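Local structure of plasmin and fibronectin-binding protein A (Streptococcus pneumoniae, 4MR0) at residues V160-L166 against H189-M195; S168-L174 against T211-S217; A178-N182 against G219-N224. The protein acts as a fibronectin-dependent adhesin and invasin on the pneumococcal surface, binding human fibronectin, plasmin, plasminogen and serum albumin. All coordinates share one frame; numbering follows the deposited sequence.

Contact 1: residues V160-L166 against H189-M195. With MN (manganese (II) ion), chain F.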
loop_
_atom_site.group_PDB
_atom_site.type_symbol
_atom_site.label_atom_id
_atom_site.label_comp_id
_atom_site.label_asym_id
_atom_site.label_seq_id
_atom_site.Cartn_x
_atom_site.Cartn_y
_atom_site.Cartn_z
ATOM N N VAL A 160 -22.324 -9.545 10.406
ATOM C CA VAL A 160 -21.657 -10.824 10.664
ATOM C C VAL A 160 -20.947 -10.726 12.006
ATOM O O VAL A 160 -20.245 -9.754 12.276
ATOM C CB VAL A 160 -20.637 -11.219 9.559
ATOM C CG1 VAL A 160 -21.373 -11.462 8.249
ATOM C CG2 VAL A 160 -19.554 -10.151 9.406
ATOM N N LYS A 161 -21.145 -11.723 12.858
ATOM C CA LYS A 161 -20.521 -11.706 14.173
ATOM C C LYS A 161 -19.290 -12.598 14.275
ATOM O O LYS A 161 -18.691 -12.730 15.349
ATOM C CB LYS A 161 -21.538 -12.081 15.251
ATOM C CG LYS A 161 -22.636 -11.036 15.428
ATOM C CD LYS A 161 -23.296 -11.187 16.788
ATOM C CE LYS A 161 -24.414 -10.186 16.985
ATOM N NZ LYS A 161 -24.935 -10.255 18.385
ATOM N N GLU A 162 -18.927 -13.211 13.153
ATOM C CA GLU A 162 -17.736 -14.049 13.065
ATOM C C GLU A 162 -17.245 -14.007 11.624
ATOM O O GLU A 162 -17.938 -13.499 10.732
ATOM C CB GLU A 162 -18.024 -15.496 13.486
ATOM C CG GLU A 162 -17.348 -15.925 14.803
ATOM C CD GLU A 162 -15.839 -16.175 14.678
ATOM O OE1 GLU A 162 -15.268 -15.999 13.579
ATOM O OE2 GLU A 162 -15.217 -16.560 15.693
ATOM N N ILE A 163 -16.049 -14.542 11.412
ATOM C CA ILE A 163 -15.394 -14.565 10.109
ATOM C C ILE A 163 -16.087 -15.453 9.088
ATOM O O ILE A 163 -16.539 -16.551 9.409
ATOM C CB ILE A 163 -13.928 -15.058 10.258
ATOM C CG1 ILE A 163 -13.185 -14.186 11.277
ATOM C CG2 ILE A 163 -13.218 -15.035 8.908
ATOM C CD1 ILE A 163 -11.826 -14.747 11.680
ATOM N N VAL A 164 -16.166 -14.955 7.857
ATOM C CA VAL A 164 -16.751 -15.681 6.736
ATOM C C VAL A 164 -15.570 -16.241 5.943
ATOM O O VAL A 164 -14.575 -15.542 5.727
ATOM C CB VAL A 164 -17.561 -14.731 5.822
ATOM C CG1 VAL A 164 -18.053 -15.484 4.589
ATOM C CG2 VAL A 164 -18.732 -14.135 6.600
ATOM N N PHE A 165 -15.670 -17.492 5.513
ATOM C CA PHE A 165 -14.582 -18.111 4.775
ATOM C C PHE A 165 -14.890 -18.321 3.304
ATOM O O PHE A 165 -15.822 -19.045 2.947
ATOM C CB PHE A 165 -14.220 -19.438 5.441
ATOM C CG PHE A 165 -13.904 -19.293 6.897
ATOM C CD1 PHE A 165 -12.722 -18.684 7.305
ATOM C CD2 PHE A 165 -14.819 -19.704 7.867
ATOM C CE1 PHE A 165 -12.458 -18.473 8.655
ATOM C CE2 PHE A 165 -14.565 -19.497 9.224
ATOM C CZ PHE A 165 -13.379 -18.882 9.617
ATOM N N LEU A 166 -14.107 -17.667 2.453
ATOM C CA LEU A 166 -14.275 -17.788 1.018
ATOM C C LEU A 166 -13.753 -19.165 0.639
ATOM O O LEU A 166 -12.873 -19.704 1.312
ATOM C CB LEU A 166 -13.472 -16.699 0.303
ATOM C CG LEU A 166 -13.869 -15.271 0.702
ATOM C CD1 LEU A 166 -12.940 -14.273 0.029
ATOM C CD2 LEU A 166 -15.326 -15.006 0.316
ATOM N N HIS A 189 -8.720 -11.607 19.310
ATOM C CA HIS A 189 -9.166 -12.258 18.083
ATOM C C HIS A 189 -9.230 -11.248 16.934
ATOM O O HIS A 189 -9.565 -10.078 17.137
ATOM C CB HIS A 189 -10.550 -12.851 18.380
ATOM C CG HIS A 189 -11.108 -13.738 17.312
ATOM N ND1 HIS A 189 -11.524 -13.263 16.085
ATOM C CD2 HIS A 189 -11.416 -15.058 17.328
ATOM C CE1 HIS A 189 -12.070 -14.250 15.396
ATOM N NE2 HIS A 189 -12.016 -15.350 16.127
ATOM N N PRO A 190 -8.898 -11.683 15.706
ATOM C CA PRO A 190 -8.955 -10.736 14.591
ATOM C C PRO A 190 -10.383 -10.296 14.273
ATOM O O PRO A 190 -11.345 -10.998 14.583
ATOM C CB PRO A 190 -8.306 -11.507 13.442
ATOM C CG PRO A 190 -8.574 -12.946 13.788
ATOM C CD PRO A 190 -8.340 -12.979 15.281
ATOM N N SER A 191 -10.511 -9.118 13.674
ATOM C CA SER A 191 -11.813 -8.586 13.292
ATOM C C SER A 191 -11.721 -8.293 11.799
ATOM O O SER A 191 -11.755 -7.142 11.366
ATOM C CB SER A 191 -12.123 -7.309 14.079
ATOM O OG SER A 191 -13.427 -6.825 13.790
ATOM N N ILE A 192 -11.572 -9.363 11.024
ATOM C CA ILE A 192 -11.462 -9.296 9.571
ATOM C C ILE A 192 -12.636 -10.108 9.043
ATOM O O ILE A 192 -12.810 -11.266 9.416
ATOM C CB ILE A 192 -10.124 -9.907 9.114
ATOM C CG1 ILE A 192 -8.970 -9.124 9.761
ATOM C CG2 ILE A 192 -10.026 -9.903 7.585
ATOM C CD1 ILE A 192 -7.576 -9.719 9.518
ATOM N N VAL A 193 -13.438 -9.491 8.180
ATOM C CA VAL A 193 -14.643 -10.117 7.635
ATOM C C VAL A 193 -14.507 -11.386 6.797
ATOM O O VAL A 193 -15.224 -12.362 7.030
ATOM C CB VAL A 193 -15.459 -9.082 6.822
ATOM C CG1 VAL A 193 -16.788 -9.685 6.394
ATOM C CG2 VAL A 193 -15.698 -7.841 7.665
ATOM N N PHE A 194 -13.602 -11.375 5.823
ATOM C CA PHE A 194 -13.402 -12.519 4.935
ATOM C C PHE A 194 -11.982 -13.083 4.966
ATOM O O PHE A 194 -11.013 -12.324 4.979
ATOM C CB PHE A 194 -13.722 -12.117 3.490
ATOM C CG PHE A 194 -15.142 -11.687 3.273
ATOM C CD1 PHE A 194 -16.174 -12.618 3.310
ATOM C CD2 PHE A 194 -15.448 -10.350 3.044
ATOM C CE1 PHE A 194 -17.491 -12.228 3.110
ATOM C CE2 PHE A 194 -16.760 -9.946 2.843
ATOM C CZ PHE A 194 -17.785 -10.891 2.882
ATOM N N MET A 195 -11.881 -14.415 4.963
ATOM C CA MET A 195 -10.597 -15.119 4.945
ATOM C C MET A 195 -10.671 -16.289 3.957
ATOM O O MET A 195 -11.758 -16.808 3.689
ATOM C CB MET A 195 -10.254 -15.650 6.329
ATOM C CG MET A 195 -9.821 -14.578 7.318
ATOM S SD MET A 195 -9.133 -15.270 8.848
ATOM C CE MET A 195 -8.918 -13.835 9.857
HETATM MN MN MN F . -13.213 -17.346 16.081
HETATM O O HOH W 1 -13.093 -17.544 13.707
HETATM O O HOH W 2 -13.692 -17.268 18.417
HETATM O O HOH W 3 -14.216 -19.369 15.869
#

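Contact 2: residues S168-L174 against T211-S217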
loop_
_atom_site.group_PDB
_atom_site.type_symbol
_atom_site.label_atom_id
_atom_site.label_comp_id
_atom_site.label_asym_id
_atom_site.label_seq_id
_atom_site.Cartn_x
_atom_site.Cartn_y
_atom_site.Cartn_z
ATOM N N SER A 168 -12.767 -22.008 -2.776
ATOM C CA SER A 168 -12.366 -22.077 -4.172
ATOM C C SER A 168 -13.565 -22.146 -5.110
ATOM O O SER A 168 -14.579 -22.783 -4.803
ATOM C CB SER A 168 -11.478 -23.300 -4.416
ATOM O OG SER A 168 -10.193 -23.121 -3.848
ATOM N N HIS A 169 -13.427 -21.484 -6.252
ATOM C CA HIS A 169 -14.447 -21.454 -7.290
ATOM C C HIS A 169 -15.781 -20.833 -6.874
ATOM O O HIS A 169 -16.844 -21.262 -7.329
ATOM C CB HIS A 169 -14.657 -22.870 -7.837
ATOM C CG HIS A 169 -13.394 -23.513 -8.324
ATOM N ND1 HIS A 169 -12.669 -23.015 -9.385
ATOM C CD2 HIS A 169 -12.697 -24.577 -7.859
ATOM C CE1 HIS A 169 -11.578 -23.743 -9.552
ATOM N NE2 HIS A 169 -11.570 -24.695 -8.637
ATOM N N THR A 170 -15.729 -19.827 -6.003
ATOM C CA THR A 170 -16.945 -19.140 -5.586
ATOM C C THR A 170 -16.832 -17.701 -6.072
ATOM O O THR A 170 -15.740 -17.129 -6.089
ATOM C CB THR A 170 -17.144 -19.163 -4.051
ATOM O OG1 THR A 170 -16.043 -18.515 -3.405
ATOM C CG2 THR A 170 -17.256 -20.595 -3.550
ATOM N N HIS A 171 -17.957 -17.123 -6.476
ATOM C CA HIS A 171 -17.966 -15.759 -6.991
ATOM C C HIS A 171 -19.124 -14.967 -6.402
ATOM O O HIS A 171 -20.286 -15.204 -6.732
ATOM C CB HIS A 171 -18.057 -15.800 -8.518
ATOM C CG HIS A 171 -17.097 -16.765 -9.137
ATOM N ND1 HIS A 171 -17.433 -18.075 -9.410
ATOM C CD2 HIS A 171 -15.781 -16.645 -9.435
ATOM C CE1 HIS A 171 -16.364 -18.721 -9.845
ATOM N NE2 HIS A 171 -15.349 -17.875 -9.869
ATOM N N LEU A 172 -18.789 -14.031 -5.518
ATOM C CA LEU A 172 -19.784 -13.208 -4.851
ATOM C C LEU A 172 -20.010 -11.890 -5.575
ATOM O O LEU A 172 -19.063 -11.215 -5.982
ATOM C CB LEU A 172 -19.360 -12.937 -3.401
ATOM C CG LEU A 172 -19.544 -14.068 -2.381
ATOM C CD1 LEU A 172 -18.865 -15.332 -2.882
ATOM C CD2 LEU A 172 -18.972 -13.648 -1.030
ATOM N N GLU A 173 -21.284 -11.548 -5.738
ATOM C CA GLU A 173 -21.685 -10.308 -6.387
ATOM C C GLU A 173 -22.668 -9.637 -5.437
ATOM O O GLU A 173 -23.659 -10.248 -5.027
ATOM C CB GLU A 173 -22.384 -10.599 -7.716
ATOM C CG GLU A 173 -22.689 -9.353 -8.538
ATOM C CD GLU A 173 -23.641 -9.624 -9.696
ATOM O OE1 GLU A 173 -23.760 -10.797 -10.114
ATOM O OE2 GLU A 173 -24.264 -8.658 -10.193
ATOM N N LEU A 174 -22.388 -8.391 -5.070
ATOM C CA LEU A 174 -23.268 -7.674 -4.165
ATOM C C LEU A 174 -23.910 -6.486 -4.843
ATOM O O LEU A 174 -23.281 -5.798 -5.643
ATOM C CB LEU A 174 -22.507 -7.187 -2.926
ATOM C CG LEU A 174 -21.860 -8.281 -2.067
ATOM C CD1 LEU A 174 -20.522 -8.700 -2.681
ATOM C CD2 LEU A 174 -21.658 -7.756 -0.647
ATOM N N THR A 211 -5.998 -22.285 -2.324
ATOM C CA THR A 211 -7.356 -22.023 -2.778
ATOM C C THR A 211 -7.197 -21.254 -4.078
ATOM O O THR A 211 -6.111 -20.742 -4.372
ATOM C CB THR A 211 -8.160 -21.161 -1.782
ATOM O OG1 THR A 211 -7.423 -19.971 -1.470
ATOM C CG2 THR A 211 -8.452 -21.947 -0.510
ATOM N N GLU A 212 -8.260 -21.164 -4.863
ATOM C CA GLU A 212 -8.144 -20.464 -6.128
ATOM C C GLU A 212 -9.481 -20.159 -6.783
ATOM O O GLU A 212 -10.521 -20.713 -6.415
ATOM C CB GLU A 212 -7.299 -21.294 -7.099
ATOM C CG GLU A 212 -7.996 -22.546 -7.603
ATOM C CD GLU A 212 -7.121 -23.365 -8.534
ATOM O OE1 GLU A 212 -6.347 -24.215 -8.040
ATOM O OE2 GLU A 212 -7.197 -23.150 -9.764
ATOM N N ASP A 213 -9.427 -19.258 -7.759
ATOM C CA ASP A 213 -10.596 -18.863 -8.527
ATOM C C ASP A 213 -11.705 -18.321 -7.630
ATOM O O ASP A 213 -12.790 -18.899 -7.533
ATOM C CB ASP A 213 -11.083 -20.067 -9.337
ATOM C CG ASP A 213 -12.188 -19.712 -10.302
ATOM O OD1 ASP A 213 -12.174 -18.577 -10.840
ATOM O OD2 ASP A 213 -13.061 -20.577 -10.529
ATOM N N ILE A 214 -11.410 -17.210 -6.965
ATOM C CA ILE A 214 -12.368 -16.571 -6.071
ATOM C C ILE A 214 -12.563 -15.130 -6.531
ATOM O O ILE A 214 -11.591 -14.436 -6.822
ATOM C CB ILE A 214 -11.840 -16.551 -4.614
ATOM C CG1 ILE A 214 -11.622 -17.982 -4.118
ATOM C CG2 ILE A 214 -12.827 -15.833 -3.706
ATOM C CD1 ILE A 214 -10.862 -18.072 -2.810
ATOM N N SER A 215 -13.812 -14.683 -6.615
ATOM C CA SER A 215 -14.068 -13.309 -7.017
ATOM C C SER A 215 -15.102 -12.690 -6.087
ATOM O O SER A 215 -15.974 -13.380 -5.553
ATOM C CB SER A 215 -14.541 -13.232 -8.479
ATOM O OG SER A 215 -15.773 -13.901 -8.679
ATOM N N TYR A 216 -14.960 -11.386 -5.869
ATOM C CA TYR A 216 -15.852 -10.622 -5.008
ATOM C C TYR A 216 -16.080 -9.277 -5.698
ATOM O O TYR A 216 -15.125 -8.560 -5.982
ATOM C CB TYR A 216 -15.189 -10.421 -3.644
ATOM C CG TYR A 216 -16.071 -9.790 -2.593
ATOM C CD1 TYR A 216 -16.355 -8.424 -2.620
ATOM C CD2 TYR A 216 -16.618 -10.558 -1.563
ATOM C CE1 TYR A 216 -17.159 -7.836 -1.643
ATOM C CE2 TYR A 216 -17.425 -9.980 -0.586
ATOM C CZ TYR A 216 -17.690 -8.622 -0.632
ATOM O OH TYR A 216 -18.492 -8.046 0.326
ATOM N N SER A 217 -17.337 -8.928 -5.966
ATOM C CA SER A 217 -17.612 -7.676 -6.658
ATOM C C SER A 217 -18.843 -6.938 -6.147
ATOM O O SER A 217 -19.865 -7.553 -5.849
ATOM C CB SER A 217 -17.814 -7.941 -8.156
ATOM O OG SER A 217 -16.961 -8.970 -8.624
HETATM O O HOH W 4 -17.617 -11.930 -8.202
#

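Contact 3: residues A178-N182 against G219-N224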
loop_
_atom_site.group_PDB
_atom_site.type_symbol
_atom_site.label_atom_id
_atom_site.label_comp_id
_atom_site.label_asym_id
_atom_site.label_seq_id
_atom_site.Cartn_x
_atom_site.Cartn_y
_atom_site.Cartn_z
ATOM N N ALA A 178 -25.909 -3.080 -1.221
ATOM C CA ALA A 178 -25.687 -4.175 -0.286
ATOM C C ALA A 178 -24.449 -3.799 0.523
ATOM O O ALA A 178 -23.410 -3.434 -0.047
ATOM C CB ALA A 178 -25.452 -5.482 -1.033
ATOM N N THR A 179 -24.570 -3.857 1.845
ATOM C CA THR A 179 -23.464 -3.533 2.738
ATOM C C THR A 179 -23.192 -4.678 3.711
ATOM O O THR A 179 -24.105 -5.182 4.367
ATOM C CB THR A 179 -23.761 -2.261 3.583
ATOM O OG1 THR A 179 -23.843 -1.118 2.725
ATOM C CG2 THR A 179 -22.665 -2.037 4.612
ATOM N N ILE A 180 -21.935 -5.092 3.802
ATOM C CA ILE A 180 -21.574 -6.141 4.736
ATOM C C ILE A 180 -21.079 -5.411 5.978
ATOM O O ILE A 180 -20.112 -4.650 5.916
ATOM C CB ILE A 180 -20.497 -7.059 4.125
ATOM C CG1 ILE A 180 -21.132 -7.863 2.985
ATOM C CG2 ILE A 180 -19.924 -7.991 5.186
ATOM C CD1 ILE A 180 -20.210 -8.828 2.310
ATOM N N LEU A 181 -21.766 -5.611 7.101
ATOM C CA LEU A 181 -21.404 -4.934 8.343
ATOM C C LEU A 181 -20.561 -5.781 9.286
ATOM O O LEU A 181 -20.989 -6.842 9.744
ATOM C CB LEU A 181 -22.674 -4.470 9.068
ATOM C CG LEU A 181 -22.497 -3.748 10.408
ATOM C CD1 LEU A 181 -21.679 -2.474 10.220
ATOM C CD2 LEU A 181 -23.875 -3.429 10.993
ATOM N N ASN A 182 -19.361 -5.304 9.591
ATOM C CA ASN A 182 -18.480 -6.041 10.486
ATOM C C ASN A 182 -18.912 -5.975 11.949
ATOM O O ASN A 182 -18.801 -4.929 12.598
ATOM C CB ASN A 182 -17.046 -5.538 10.360
ATOM C CG ASN A 182 -16.108 -6.252 11.307
ATOM O OD1 ASN A 182 -16.387 -7.377 11.729
ATOM N ND2 ASN A 182 -14.986 -5.614 11.634
ATOM N N GLY A 219 -20.996 -3.585 -3.932
ATOM C CA GLY A 219 -21.369 -3.251 -2.574
ATOM C C GLY A 219 -20.359 -2.499 -1.730
ATOM O O GLY A 219 -19.392 -1.899 -2.215
ATOM N N THR A 220 -20.599 -2.554 -0.429
ATOM C CA THR A 220 -19.765 -1.889 0.549
ATOM C C THR A 220 -19.437 -2.875 1.653
ATOM O O THR A 220 -20.213 -3.801 1.919
ATOM C CB THR A 220 -20.525 -0.698 1.189
ATOM O OG1 THR A 220 -20.835 0.276 0.183
ATOM C CG2 THR A 220 -19.701 -0.055 2.296
ATOM N N ILE A 221 -18.273 -2.698 2.265
ATOM C CA ILE A 221 -17.882 -3.516 3.403
ATOM C C ILE A 221 -17.571 -2.478 4.467
ATOM O O ILE A 221 -16.608 -1.735 4.341
ATOM C CB ILE A 221 -16.617 -4.363 3.143
ATOM C CG1 ILE A 221 -16.897 -5.411 2.066
ATOM C CG2 ILE A 221 -16.186 -5.056 4.434
ATOM C CD1 ILE A 221 -15.683 -6.296 1.723
ATOM N N ASP A 222 -18.428 -2.394 5.481
ATOM C CA ASP A 222 -18.239 -1.446 6.570
ATOM C C ASP A 222 -17.383 -2.159 7.606
ATOM O O ASP A 222 -17.868 -3.000 8.356
ATOM C CB ASP A 222 -19.593 -1.081 7.184
ATOM C CG ASP A 222 -19.504 0.066 8.175
ATOM O OD1 ASP A 222 -18.418 0.280 8.742
ATOM O OD2 ASP A 222 -20.531 0.747 8.396
ATOM N N MET A 223 -16.107 -1.829 7.654
ATOM C CA MET A 223 -15.233 -2.483 8.603
ATOM C C MET A 223 -15.557 -2.040 10.034
ATOM O O MET A 223 -14.968 -2.530 11.002
ATOM C CB MET A 223 -13.786 -2.217 8.205
ATOM C CG MET A 223 -13.459 -2.805 6.829
ATOM S SD MET A 223 -11.764 -2.491 6.203
ATOM C CE MET A 223 -12.084 -0.744 5.487
ATOM N N ASN A 224 -16.501 -1.100 10.131
ATOM C CA ASN A 224 -17.053 -0.613 11.399
ATOM C C ASN A 224 -16.048 -0.168 12.461
ATOM O O ASN A 224 -16.253 -0.408 13.655
ATOM C CB ASN A 224 -17.941 -1.740 11.945
ATOM C CG ASN A 224 -19.084 -1.247 12.821
ATOM O OD1 ASN A 224 -19.446 -0.070 12.805
ATOM N ND2 ASN A 224 -19.677 -2.171 13.579
HETATM O O HOH W 5 -23.492 -0.491 -0.300
#

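Contact 1: residues V160-L166 against H189-M195
The imidazole of His189 and the carboxylate of Glu162 meet at a manganese ion with their planes 82° apart; water 1 lies at the imidazole edge, and Phe199 meets that ring edge-to-face. The Phe194 ring has Val193 CG1 over one face, and Phe194 CD1 lies beside Val164 CB (3.6 Å), the two side chains pointing the same way; Leu166 CD2 approaches this ring obliquely. On the other face of the sheet Phe165 runs alongside Met195, with Ile163 C over one face of the Phe165 ring. Glu162 OE2 binds the metal at 2.2 Å and His189 NE2 at 2.3 Å; three waters and the backbone oxygen of Thr200 complete six ligands. His189 CG lies opposite the backbone N (chi1 -172°), turning the ring toward Glu162 and the metal, and His189 ND1 donates to Pro190 O at 2.7 Å, fixing the ring's rotation. Glu162 OE1 accepts from water 1 and, through its anti lone pair, from Ile163 N. Ile163 links the metal site to the strands: its CD1 reaches Met195 CE at 3.6 Å and His189 CE1 at 3.8 Å. Parallel backbone bonds join the segments, Val164 N to Val193 O at 2.9 Å, then Met195 N to Val164 O and Leu166 N to Met195 O. Segment 189-195 turns a corner at Val193 between two faces of the beta-helix, with the manganese site beside this rung pairing. Helix 132-143 packs on Val160, Val164 and Phe165, and strand 243-252 continues the pairing beyond strand 194-195.

Contact 2: residues S168-L174 against T211-S217
Ser168 OG accepts from Glu212 N at 2.9 Å, opening a parallel strand pair in the right-handed beta-helix domain of this cell-wall protein, of the pectate lyase-like kind. Strands 170-174 and 211-217 run nearly parallel. Next along the pair, His169 N donates to Glu212 O, and the His169 ring turns its edge to Asp213: His169 ND1 donates to Asp213 OD2 at 2.7 Å, using the anti lone pair of that oxygen, with ring and carboxylate planes 65° apart. The carboxylate also takes a weak bond from the second histidine, His171 NE2 to Asp213 OD1 (3.4 Å), and could favour a protonated His169. Asp213 CG stands anti to its own N (chi1 -173°), which carries the carboxylate across to both rings. Farther on, Leu172 N donates to Ser215 O, Ser217 N to Leu172 O and Leu174 N to Ser217 O. On the face that carries His171, Ser215 and Ser217, water 4 donates to Leu172 O and bridges it to the two serine hydroxyls.

On the face of Leu172 and Tyr216, Leu172 CD2 comes obliquely against Tyr216 CD2 at 3.9 Å. Strand 150-153 continues the pairing beyond His171 and Glu173, and Phe194 and Phe246 meet the Tyr216 ring edge-to-face. Over one face of that ring lies Leu174, its CD1 3.8 Å from the Tyr216 ring centroid in a CH-pi contact 25° off the normal.

Contact 3: residues A178-N182 against G219-N224
Asn182 and Asn224 both set CG anti to the backbone N (chi1 178° and -152°), and each amide thereby reaches the main chain of the other segment. Asn182 ND2 donates to Met223 O at 3.1 Å, coming from above the carbonyl plane instead of along a lone pair, although the acceptor lies close to the amide plane of Asn182. In the reverse direction Asn224 ND2 donates to Asn182 O, also at 3.1 Å and tilted 25° from the carbonyl plane. Neither amide relies on this exchange alone: Asn182 ND2 also bonds Ser191 OG and its OD1 accepts from Ile184 N, while Asn224 OD1 accepts from Asn236 ND2. Asp222 OD1 accepting from Asn224 N fits an Asx turn, though the placing of Asn224 N is less sure.

Before this turn the backbones pair in parallel. Thr220 N donates to Ala178 O, Ile180 N to Thr220 O at 2.9 Å, Asp222 N to Ile180 O at 2.8 Å and Asn182 N to Asp222 O. On one face Thr179 and Thr220 lie side by side; water 5 accepts from Thr179 OG1 (3.1 Å) and Thr220 OG1 (2.8 Å), and donates to Ala178 O. Farther along that face Leu181 CD1 rests 3.9 Å from both Asp222 OD2 and Asn224 CG, a methyl laid against polar groups. The other face carries Ile180 and Ile221, both against Tyr216 in the interior. Strand 156-160 pairs with strand 178-182 on one side, and strand 260-265 with strand 220-222 on the other. Asparagine amides bonding across a turn are often met in parallel beta-helices, whose hallmark is the in-register pairing of parallel strands from successive coils.

From the N terminus, residues 160-166, 168-174 and 178-182 follow one another along one coil, and 189-195, 211-217 and 219-224 return in the same order on the next. Contact 1 closes a loop of 22 residues; contacts 2 and 3 each close one of 36. Because the segments alternate, all three loops cross and none lies within another. The corners between strands place the pairings on different faces of the coil, and further ties connect them: Leu166 of contact 1 packs on Ile214 and Leu172 of contact 2, Val160 N of contact 1 probably bonds Leu181 O of contact 3, and Leu174 of contact 2 rests on Ile180 of contact 3.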